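Long-range contacts in guanine nucleotide exchange factor SRM1 (Saccharomyces cerevisiae, PDB 3OF7), which promotes the exchange of GDP for GTP on the GTPases GSP1 and GSP2, binds chromatin and controls RNA metabolism and transport: residues 175-185 against 227-235; 264-272 against 281-289. All blocks are in the same frame, centred on the assembly; numbering follows the deposited sequence.

Contact 1: residues 175-185 against 227-235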
loop_
_atom_site.group_PDB
_atom_site.type_symbol
_atom_site.label_atom_id
_atom_site.label_comp_id
_atom_site.label_asym_id
_atom_site.label_seq_id
_atom_site.Cartn_x
_atom_site.Cartn_y
_atom_site.Cartn_z
ATOM N N PHE A 175 14.081 4.442 -8.642
ATOM C CA PHE A 175 13.895 3.014 -8.411
ATOM C C PHE A 175 15.228 2.361 -8.094
ATOM O O PHE A 175 16.220 2.541 -8.818
ATOM C CB PHE A 175 13.264 2.311 -9.619
ATOM C CG PHE A 175 11.989 2.942 -10.092
ATOM C CD1 PHE A 175 11.978 3.752 -11.224
ATOM C CD2 PHE A 175 10.800 2.736 -9.401
ATOM C CE1 PHE A 175 10.782 4.352 -11.673
ATOM C CE2 PHE A 175 9.602 3.326 -9.842
ATOM C CZ PHE A 175 9.601 4.140 -10.983
ATOM N N ARG A 176 15.244 1.600 -7.003
ATOM C CA ARG A 176 16.365 0.734 -6.708
ATOM C C ARG A 176 16.151 -0.654 -7.301
ATOM O O ARG A 176 15.089 -0.972 -7.834
ATOM C CB ARG A 176 16.593 0.639 -5.195
ATOM C CG ARG A 176 17.214 1.881 -4.580
ATOM C CD ARG A 176 17.458 1.667 -3.092
ATOM N NE ARG A 176 17.880 2.897 -2.429
ATOM C CZ ARG A 176 19.141 3.309 -2.332
ATOM N NH1 ARG A 176 20.130 2.587 -2.850
ATOM N NH2 ARG A 176 19.411 4.450 -1.713
ATOM N N CYS A 177 17.195 -1.466 -7.221
ATOM C CA CYS A 177 17.157 -2.857 -7.611
ATOM C C CYS A 177 17.990 -3.626 -6.579
ATOM O O CYS A 177 18.474 -3.041 -5.604
ATOM C CB CYS A 177 17.741 -3.015 -9.014
ATOM S SG CYS A 177 19.416 -2.381 -9.148
ATOM N N ASN A 178 18.170 -4.927 -6.797
ATOM C CA ASN A 178 18.850 -5.792 -5.823
ATOM C C ASN A 178 20.198 -5.257 -5.325
ATOM O O ASN A 178 20.566 -5.477 -4.165
ATOM C CB ASN A 178 19.032 -7.212 -6.394
ATOM C CG ASN A 178 17.707 -7.915 -6.674
ATOM O OD1 ASN A 178 16.647 -7.483 -6.219
ATOM N ND2 ASN A 178 17.767 -9.010 -7.432
ATOM N N GLU A 179 20.914 -4.540 -6.191
ATOM C CA GLU A 179 22.317 -4.181 -5.938
ATOM C C GLU A 179 22.608 -2.685 -5.773
ATOM O O GLU A 179 23.716 -2.307 -5.369
ATOM C CB GLU A 179 23.247 -4.798 -7.002
ATOM C CG GLU A 179 22.760 -4.688 -8.448
ATOM C CD GLU A 179 21.841 -5.833 -8.861
ATOM O OE1 GLU A 179 22.265 -7.009 -8.792
ATOM O OE2 GLU A 179 20.691 -5.554 -9.263
ATOM N N GLY A 180 21.630 -1.834 -6.067
ATOM C CA GLY A 180 21.795 -0.400 -5.852
ATOM C C GLY A 180 20.697 0.399 -6.516
ATOM O O GLY A 180 19.559 -0.060 -6.619
ATOM N N ILE A 181 21.042 1.599 -6.967
ATOM C CA ILE A 181 20.092 2.452 -7.688
ATOM C C ILE A 181 20.030 2.021 -9.154
ATOM O O ILE A 181 21.068 1.920 -9.823
ATOM C CB ILE A 181 20.459 3.958 -7.537
ATOM C CG1 ILE A 181 20.328 4.374 -6.064
ATOM C CG2 ILE A 181 19.577 4.858 -8.445
ATOM C CD1 ILE A 181 21.091 5.634 -5.679
ATOM N N LEU A 182 18.821 1.727 -9.637
ATOM C CA LEU A 182 18.609 1.488 -11.065
ATOM C C LEU A 182 18.557 2.846 -11.762
ATOM O O LEU A 182 19.392 3.139 -12.623
ATOM C CB LEU A 182 17.333 0.675 -11.337
ATOM C CG LEU A 182 16.969 0.344 -12.795
ATOM C CD1 LEU A 182 18.172 -0.244 -13.555
ATOM C CD2 LEU A 182 15.767 -0.602 -12.885
ATOM N N GLY A 183 17.602 3.680 -11.350
ATOM C CA GLY A 183 17.419 5.010 -11.939
ATOM C C GLY A 183 15.961 5.421 -11.885
ATOM O O GLY A 183 15.119 4.712 -11.314
ATOM N N PHE A 184 15.652 6.556 -12.493
ATOM C CA PHE A 184 14.299 7.090 -12.441
ATOM C C PHE A 184 13.621 7.028 -13.809
ATOM O O PHE A 184 12.583 6.379 -13.963
ATOM C CB PHE A 184 14.318 8.514 -11.871
ATOM C CG PHE A 184 12.970 9.200 -11.871
ATOM C CD1 PHE A 184 12.001 8.868 -10.923
ATOM C CD2 PHE A 184 12.686 10.202 -12.805
ATOM C CE1 PHE A 184 10.751 9.515 -10.914
ATOM C CE2 PHE A 184 11.448 10.851 -12.809
ATOM C CZ PHE A 184 10.476 10.510 -11.860
ATOM N N TYR A 185 14.202 7.699 -14.803
ATOM C CA TYR A 185 13.591 7.712 -16.138
ATOM C C TYR A 185 14.619 7.425 -17.236
ATOM O O TYR A 185 15.566 8.182 -17.415
ATOM C CB TYR A 185 12.885 9.045 -16.393
ATOM C CG TYR A 185 11.908 9.008 -17.547
ATOM C CD1 TYR A 185 12.292 9.444 -18.818
ATOM C CD2 TYR A 185 10.602 8.546 -17.373
ATOM C CE1 TYR A 185 11.406 9.417 -19.887
ATOM C CE2 TYR A 185 9.697 8.522 -18.442
ATOM C CZ TYR A 185 10.116 8.963 -19.699
ATOM O OH TYR A 185 9.251 8.948 -20.769
ATOM N N ALA A 227 3.507 -0.566 -16.587
ATOM C CA ALA A 227 4.433 -0.786 -15.478
ATOM C C ALA A 227 5.717 0.001 -15.706
ATOM O O ALA A 227 6.112 0.251 -16.858
ATOM C CB ALA A 227 4.702 -2.271 -15.303
ATOM N N TRP A 228 6.350 0.412 -14.608
ATOM C CA TRP A 228 7.537 1.260 -14.639
ATOM C C TRP A 228 8.409 0.970 -13.415
ATOM O O TRP A 228 7.914 0.961 -12.281
ATOM C CB TRP A 228 7.097 2.729 -14.658
ATOM C CG TRP A 228 8.171 3.807 -14.675
ATOM C CD1 TRP A 228 9.437 3.732 -15.207
ATOM C CD2 TRP A 228 8.022 5.145 -14.188
ATOM N NE1 TRP A 228 10.090 4.941 -15.049
ATOM C CE2 TRP A 228 9.242 5.824 -14.430
ATOM C CE3 TRP A 228 6.977 5.837 -13.552
ATOM C CZ2 TRP A 228 9.446 7.159 -14.057
ATOM C CZ3 TRP A 228 7.178 7.167 -13.190
ATOM C CH2 TRP A 228 8.406 7.812 -13.433
ATOM N N GLY A 229 9.700 0.733 -13.651
ATOM C CA GLY A 229 10.670 0.590 -12.564
ATOM C C GLY A 229 11.532 -0.649 -12.704
ATOM O O GLY A 229 11.782 -1.120 -13.822
ATOM N N ASN A 230 11.991 -1.181 -11.572
ATOM C CA ASN A 230 12.766 -2.420 -11.581
ATOM C C ASN A 230 11.939 -3.597 -12.088
ATOM O O ASN A 230 10.729 -3.644 -11.879
ATOM C CB ASN A 230 13.334 -2.716 -10.189
ATOM C CG ASN A 230 14.397 -3.815 -10.212
ATOM O OD1 ASN A 230 15.201 -3.894 -11.140
ATOM N ND2 ASN A 230 14.402 -4.664 -9.186
ATOM N N GLY A 231 12.590 -4.538 -12.773
ATOM C CA GLY A 231 11.890 -5.655 -13.386
ATOM C C GLY A 231 12.505 -7.018 -13.139
ATOM O O GLY A 231 12.156 -7.986 -13.812
ATOM N N GLN A 232 13.402 -7.100 -12.159
ATOM C CA GLN A 232 14.164 -8.336 -11.899
ATOM C C GLN A 232 13.306 -9.516 -11.441
ATOM O O GLN A 232 13.743 -10.671 -11.521
ATOM C CB GLN A 232 15.271 -8.078 -10.877
ATOM C CG GLN A 232 16.305 -7.065 -11.329
ATOM C CD GLN A 232 17.301 -6.711 -10.237
ATOM O OE1 GLN A 232 16.927 -6.241 -9.153
ATOM N NE2 GLN A 232 18.586 -6.922 -10.523
ATOM N N GLN A 233 12.105 -9.225 -10.946
ATOM C CA GLN A 233 11.179 -10.255 -10.480
ATOM C C GLN A 233 9.983 -10.436 -11.427
ATOM O O GLN A 233 8.952 -10.989 -11.030
ATOM C CB GLN A 233 10.677 -9.934 -9.059
ATOM C CG GLN A 233 11.735 -10.030 -7.953
ATOM C CD GLN A 233 12.679 -8.836 -7.911
ATOM O OE1 GLN A 233 12.279 -7.696 -8.153
ATOM N NE2 GLN A 233 13.936 -9.095 -7.597
ATOM N N ASN A 234 10.130 -9.981 -12.672
ATOM C CA ASN A 234 9.058 -10.047 -13.677
ATOM C C ASN A 234 7.836 -9.194 -13.321
ATOM O O ASN A 234 6.737 -9.428 -13.829
ATOM C CB ASN A 234 8.637 -11.497 -13.960
ATOM C CG ASN A 234 9.169 -12.010 -15.284
ATOM O OD1 ASN A 234 8.634 -11.692 -16.350
ATOM N ND2 ASN A 234 10.217 -12.819 -15.224
ATOM N N GLN A 235 8.029 -8.193 -12.466
ATOM C CA GLN A 235 6.902 -7.363 -12.022
ATOM C C GLN A 235 6.366 -6.459 -13.138
ATOM O O GLN A 235 5.224 -5.992 -13.063
ATOM C CB GLN A 235 7.233 -6.550 -10.760
ATOM C CG GLN A 235 8.460 -5.646 -10.849
ATOM C CD GLN A 235 9.724 -6.358 -10.394
ATOM O OE1 GLN A 235 10.220 -7.265 -11.069
ATOM N NE2 GLN A 235 10.255 -5.950 -9.245
#

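Contact 2: residues 264-272 against 281-289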
loop_
_atom_site.group_PDB
_atom_site.type_symbol
_atom_site.label_atom_id
_atom_site.label_comp_id
_atom_site.label_asym_id
_atom_site.label_seq_id
_atom_site.Cartn_x
_atom_site.Cartn_y
_atom_site.Cartn_z
ATOM N N SER A 264 -0.748 -3.868 -6.005
ATOM C CA SER A 264 0.609 -4.382 -6.064
ATOM C C SER A 264 1.148 -4.691 -4.674
ATOM O O SER A 264 0.920 -3.924 -3.733
ATOM C CB SER A 264 1.512 -3.368 -6.770
ATOM O OG SER A 264 2.790 -3.925 -7.016
ATOM N N GLY A 265 1.821 -5.833 -4.550
ATOM C CA GLY A 265 2.731 -6.083 -3.433
ATOM C C GLY A 265 4.102 -5.518 -3.784
ATOM O O GLY A 265 4.231 -4.707 -4.714
ATOM N N GLU A 266 5.135 -5.938 -3.057
ATOM C CA GLU A 266 6.466 -5.388 -3.288
ATOM C C GLU A 266 7.000 -5.748 -4.680
ATOM O O GLU A 266 7.406 -4.864 -5.443
ATOM C CB GLU A 266 7.432 -5.812 -2.179
ATOM C CG GLU A 266 7.083 -5.148 -0.853
ATOM C CD GLU A 266 8.192 -5.202 0.182
ATOM O OE1 GLU A 266 9.304 -5.694 -0.114
ATOM O OE2 GLU A 266 7.940 -4.732 1.311
ATOM N N ASN A 267 6.966 -7.037 -4.997
ATOM C CA ASN A 267 7.507 -7.552 -6.257
ATOM C C ASN A 267 6.518 -8.458 -7.000
ATOM O O ASN A 267 6.901 -9.210 -7.906
ATOM C CB ASN A 267 8.818 -8.301 -5.988
ATOM C CG ASN A 267 9.887 -7.407 -5.400
ATOM O OD1 ASN A 267 10.166 -6.319 -5.915
ATOM N ND2 ASN A 267 10.496 -7.859 -4.304
ATOM N N HIS A 268 5.250 -8.392 -6.603
ATOM C CA HIS A 268 4.182 -9.113 -7.297
ATOM C C HIS A 268 2.967 -8.209 -7.414
ATOM O O HIS A 268 2.849 -7.220 -6.675
ATOM C CB HIS A 268 3.833 -10.432 -6.598
ATOM C CG HIS A 268 3.306 -10.269 -5.205
ATOM N ND1 HIS A 268 2.019 -10.620 -4.850
ATOM C CD2 HIS A 268 3.895 -9.809 -4.077
ATOM C CE1 HIS A 268 1.838 -10.378 -3.563
ATOM N NE2 HIS A 268 2.961 -9.886 -3.071
ATOM N N CYS A 269 2.065 -8.548 -8.330
ATOM C CA CYS A 269 1.028 -7.614 -8.746
ATOM C C CYS A 269 -0.298 -8.310 -8.993
ATOM O O CYS A 269 -0.341 -9.518 -9.220
ATOM C CB CYS A 269 1.462 -6.906 -10.031
ATOM S SG CYS A 269 3.105 -6.172 -9.966
ATOM N N PHE A 270 -1.369 -7.526 -8.958
ATOM C CA PHE A 270 -2.719 -8.022 -9.184
ATOM C C PHE A 270 -3.469 -7.136 -10.155
ATOM O O PHE A 270 -3.302 -5.909 -10.161
ATOM C CB PHE A 270 -3.495 -8.087 -7.872
ATOM C CG PHE A 270 -2.982 -9.115 -6.931
ATOM C CD1 PHE A 270 -3.452 -10.417 -6.994
ATOM C CD2 PHE A 270 -2.004 -8.788 -5.993
ATOM C CE1 PHE A 270 -2.968 -11.385 -6.136
ATOM C CE2 PHE A 270 -1.517 -9.751 -5.127
ATOM C CZ PHE A 270 -1.994 -11.045 -5.197
ATOM N N ALA A 271 -4.304 -7.770 -10.975
ATOM C CA ALA A 271 -5.226 -7.047 -11.840
ATOM C C ALA A 271 -6.575 -7.760 -11.842
ATOM O O ALA A 271 -6.644 -8.989 -11.916
ATOM C CB ALA A 271 -4.670 -6.928 -13.245
ATOM N N LEU A 272 -7.644 -6.981 -11.726
ATOM C CA LEU A 272 -9.000 -7.513 -11.776
ATOM C C LEU A 272 -9.634 -7.022 -13.070
ATOM O O LEU A 272 -9.628 -5.823 -13.346
ATOM C CB LEU A 272 -9.807 -7.038 -10.559
ATOM C CG LEU A 272 -11.292 -7.402 -10.430
ATOM C CD1 LEU A 272 -11.500 -8.901 -10.250
ATOM C CD2 LEU A 272 -11.900 -6.637 -9.250
ATOM N N TRP A 281 0.937 -11.701 -11.177
ATOM C CA TRP A 281 2.242 -12.008 -11.762
ATOM C C TRP A 281 3.365 -11.481 -10.876
ATOM O O TRP A 281 3.131 -10.667 -9.980
ATOM C CB TRP A 281 2.370 -11.429 -13.179
ATOM C CG TRP A 281 2.378 -9.926 -13.243
ATOM C CD1 TRP A 281 3.477 -9.122 -13.365
ATOM C CD2 TRP A 281 1.244 -9.048 -13.195
ATOM N NE1 TRP A 281 3.102 -7.807 -13.400
ATOM C CE2 TRP A 281 1.739 -7.726 -13.293
ATOM C CE3 TRP A 281 -0.139 -9.247 -13.081
ATOM C CZ2 TRP A 281 0.900 -6.601 -13.279
ATOM C CZ3 TRP A 281 -0.980 -8.121 -13.057
ATOM C CH2 TRP A 281 -0.452 -6.819 -13.163
ATOM N N GLY A 282 4.585 -11.938 -11.147
ATOM C CA GLY A 282 5.763 -11.472 -10.425
ATOM C C GLY A 282 6.251 -12.490 -9.413
ATOM O O GLY A 282 6.096 -13.705 -9.605
ATOM N N LEU A 283 6.839 -11.995 -8.331
ATOM C CA LEU A 283 7.523 -12.856 -7.372
ATOM C C LEU A 283 6.545 -13.793 -6.667
ATOM O O LEU A 283 5.491 -13.356 -6.202
ATOM C CB LEU A 283 8.283 -12.000 -6.353
ATOM C CG LEU A 283 9.096 -12.749 -5.290
ATOM C CD1 LEU A 283 10.301 -13.491 -5.918
ATOM C CD2 LEU A 283 9.525 -11.799 -4.181
ATOM N N ASN A 284 6.884 -15.080 -6.605
ATOM C CA ASN A 284 5.950 -16.078 -6.076
ATOM C C ASN A 284 6.568 -17.212 -5.255
ATOM O O ASN A 284 6.010 -18.315 -5.202
ATOM C CB ASN A 284 5.085 -16.652 -7.208
ATOM C CG ASN A 284 3.831 -17.349 -6.698
ATOM O OD1 ASN A 284 3.235 -16.926 -5.713
ATOM N ND2 ASN A 284 3.424 -18.419 -7.378
ATOM N N GLN A 285 7.693 -16.956 -4.588
ATOM C CA GLN A 285 8.382 -18.052 -3.896
ATOM C C GLN A 285 7.663 -18.511 -2.624
ATOM O O GLN A 285 7.949 -19.605 -2.117
ATOM C CB GLN A 285 9.886 -17.764 -3.666
ATOM C CG GLN A 285 10.254 -17.007 -2.381
ATOM C CD GLN A 285 10.061 -15.498 -2.480
ATOM O OE1 GLN A 285 10.960 -14.719 -2.134
ATOM N NE2 GLN A 285 8.890 -15.078 -2.922
ATOM N N PHE A 286 6.735 -17.688 -2.121
ATOM C CA PHE A 286 5.886 -18.099 -0.995
ATOM C C PHE A 286 4.417 -18.300 -1.384
ATOM O O PHE A 286 3.552 -18.458 -0.516
ATOM C CB PHE A 286 5.995 -17.100 0.166
ATOM C CG PHE A 286 7.326 -17.112 0.853
ATOM C CD1 PHE A 286 7.600 -18.047 1.849
ATOM C CD2 PHE A 286 8.310 -16.191 0.500
ATOM C CE1 PHE A 286 8.847 -18.062 2.495
ATOM C CE2 PHE A 286 9.556 -16.189 1.132
ATOM C CZ PHE A 286 9.827 -17.133 2.131
ATOM N N GLY A 287 4.134 -18.310 -2.682
ATOM C CA GLY A 287 2.759 -18.488 -3.160
ATOM C C GLY A 287 1.906 -17.250 -2.927
ATOM O O GLY A 287 0.673 -17.333 -2.910
ATOM N N GLN A 288 2.560 -16.097 -2.771
ATOM C CA GLN A 288 1.851 -14.828 -2.550
ATOM C C GLN A 288 0.959 -14.430 -3.743
ATOM O O GLN A 288 0.021 -13.648 -3.584
ATOM C CB GLN A 288 2.820 -13.694 -2.178
ATOM C CG GLN A 288 3.914 -13.378 -3.203
ATOM C CD GLN A 288 5.236 -14.089 -2.926
ATOM O OE1 GLN A 288 5.281 -15.304 -2.761
ATOM N NE2 GLN A 288 6.327 -13.323 -2.904
ATOM N N CYS A 289 1.246 -14.970 -4.927
ATOM C CA CYS A 289 0.407 -14.722 -6.108
ATOM C C CYS A 289 -0.917 -15.494 -6.056
ATOM O O CYS A 289 -1.860 -15.157 -6.779
ATOM C CB CYS A 289 1.162 -15.032 -7.404
ATOM S SG CYS A 289 2.440 -13.830 -7.827
#

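Contact 1: residues 175-185 against 227-235
Phe-175 turns its edge onto the face of the Trp-228 indole, CE1 standing 3.5 Å from CE2 of that ring, while one face of the same phenyl ring lies flat over CA of Gly-229. This is an interface between neighbouring blades of the RCC1-type beta-propeller, with the hairpin of RCC1 repeat 3 set against the strand 225-229 and following turn of repeat 4. The phenyl and the indole's five-membered ring meet T-shaped, their planes at 70°. Trp-228 in turn directs its own benzo edge at the face of Phe-184, CH2 approaching CZ to 3.7 Å, and its CZ2 also meets Tyr-185 at the edge of the tyrosine ring. The indole is thus wedged into an aromatic cluster, and Trp-196 adds further ring contacts to Phe-184 and Tyr-185. A chi1 of 179° swings the indole of Trp-228 away from its own backbone N and across to the bulged strand end, where NE1 makes a weak hydrogen bond to the carbonyl O of Phe-184. The CH-pi contact of Gly-229 has CA 3.6 Å from the centroid of Phe-175, and a CB at that glycine would collide with the ring.

Farther along, apolar contact gives way to amides. CD2 of Leu-182 rests on CA of Asn-230, and CB of Cys-177 touches the amide oxygens of both Asn-230 and Gln-232. Asn-230 ND2 donates to Gln-232 OE1, helping to fix the rotation of that amide, while Asn-230 OD1 is taken by Arg-245. Gln-232 grips the hairpin turn with both ends of its amide: NE2 gives a 2.8 Å bond to the syn lone pair of Glu-179 OE2, and OE1 receives the backbone N of Asn-178 at 3.0 Å, in the carbonyl plane and nearly straight at 171°.

Contact 2: residues 264-272 against 281-289
Trp-281 lies over Cys-269, its partner in an antiparallel hydrogen-bonded pair: Cys-269 N donates to Trp-281 O (2.9 Å) and Trp-281 N to Cys-269 O (3.2 Å). From CB, its chi1 of 66° sets CG between the backbone N and the carbonyl carbon, bringing the indole back across the neighbouring strand. CE2 and CZ2 then sit over CB of Cys-269, the latter at 3.3 Å, a CH-pi contact on one face. NE1 passes 3.8 Å from Cys-269 SG and donates to the carbonyl O of Gln-235 in the preceding repeat. At the far rim, CZ3 meets CB of Ala-271 edge-on. Replacing Trp-281 by alanine is likely to leave the Gln-235 carbonyl without this donor and to open a gap above Cys-269.

Beyond the corner at Gly-282, Leu-283 N makes a nearly straight bond to Asn-267 O (2.8 Å, 176°). His-268, meanwhile, offers a ring face to Gln-288, whose CG stands 3.5 Å from the ring centroid. The chain thus leaves the sheet at Gly-282 and packs its following loop on His-268, while the inner strands 268-273 and 278-281 pair antiparallel as in a blade of the RCC1-type beta-propeller.

Overall arrangement
The two contacts follow one another along the chain without nesting or crossing. From the N terminus, the chain leaves the hairpin 175-185, runs through strands 206-211 and 215-220, and closes contact 1 at 227-235, joining repeat 3 to repeat 4 between adjacent blades. It then forms strand 259-264 before entering contact 2, whose much shorter loop brings strand 278-281 back against strand 268-273 in one sheet, across the boundary of repeats 4 and 5, before the chain turns out of it at 282. Their centres lie about 16 Å apart, yet they touch: the turn after strand 225-229 in contact 1 meets the indole and the Asn-267 region of contact 2, linking it to the next blade.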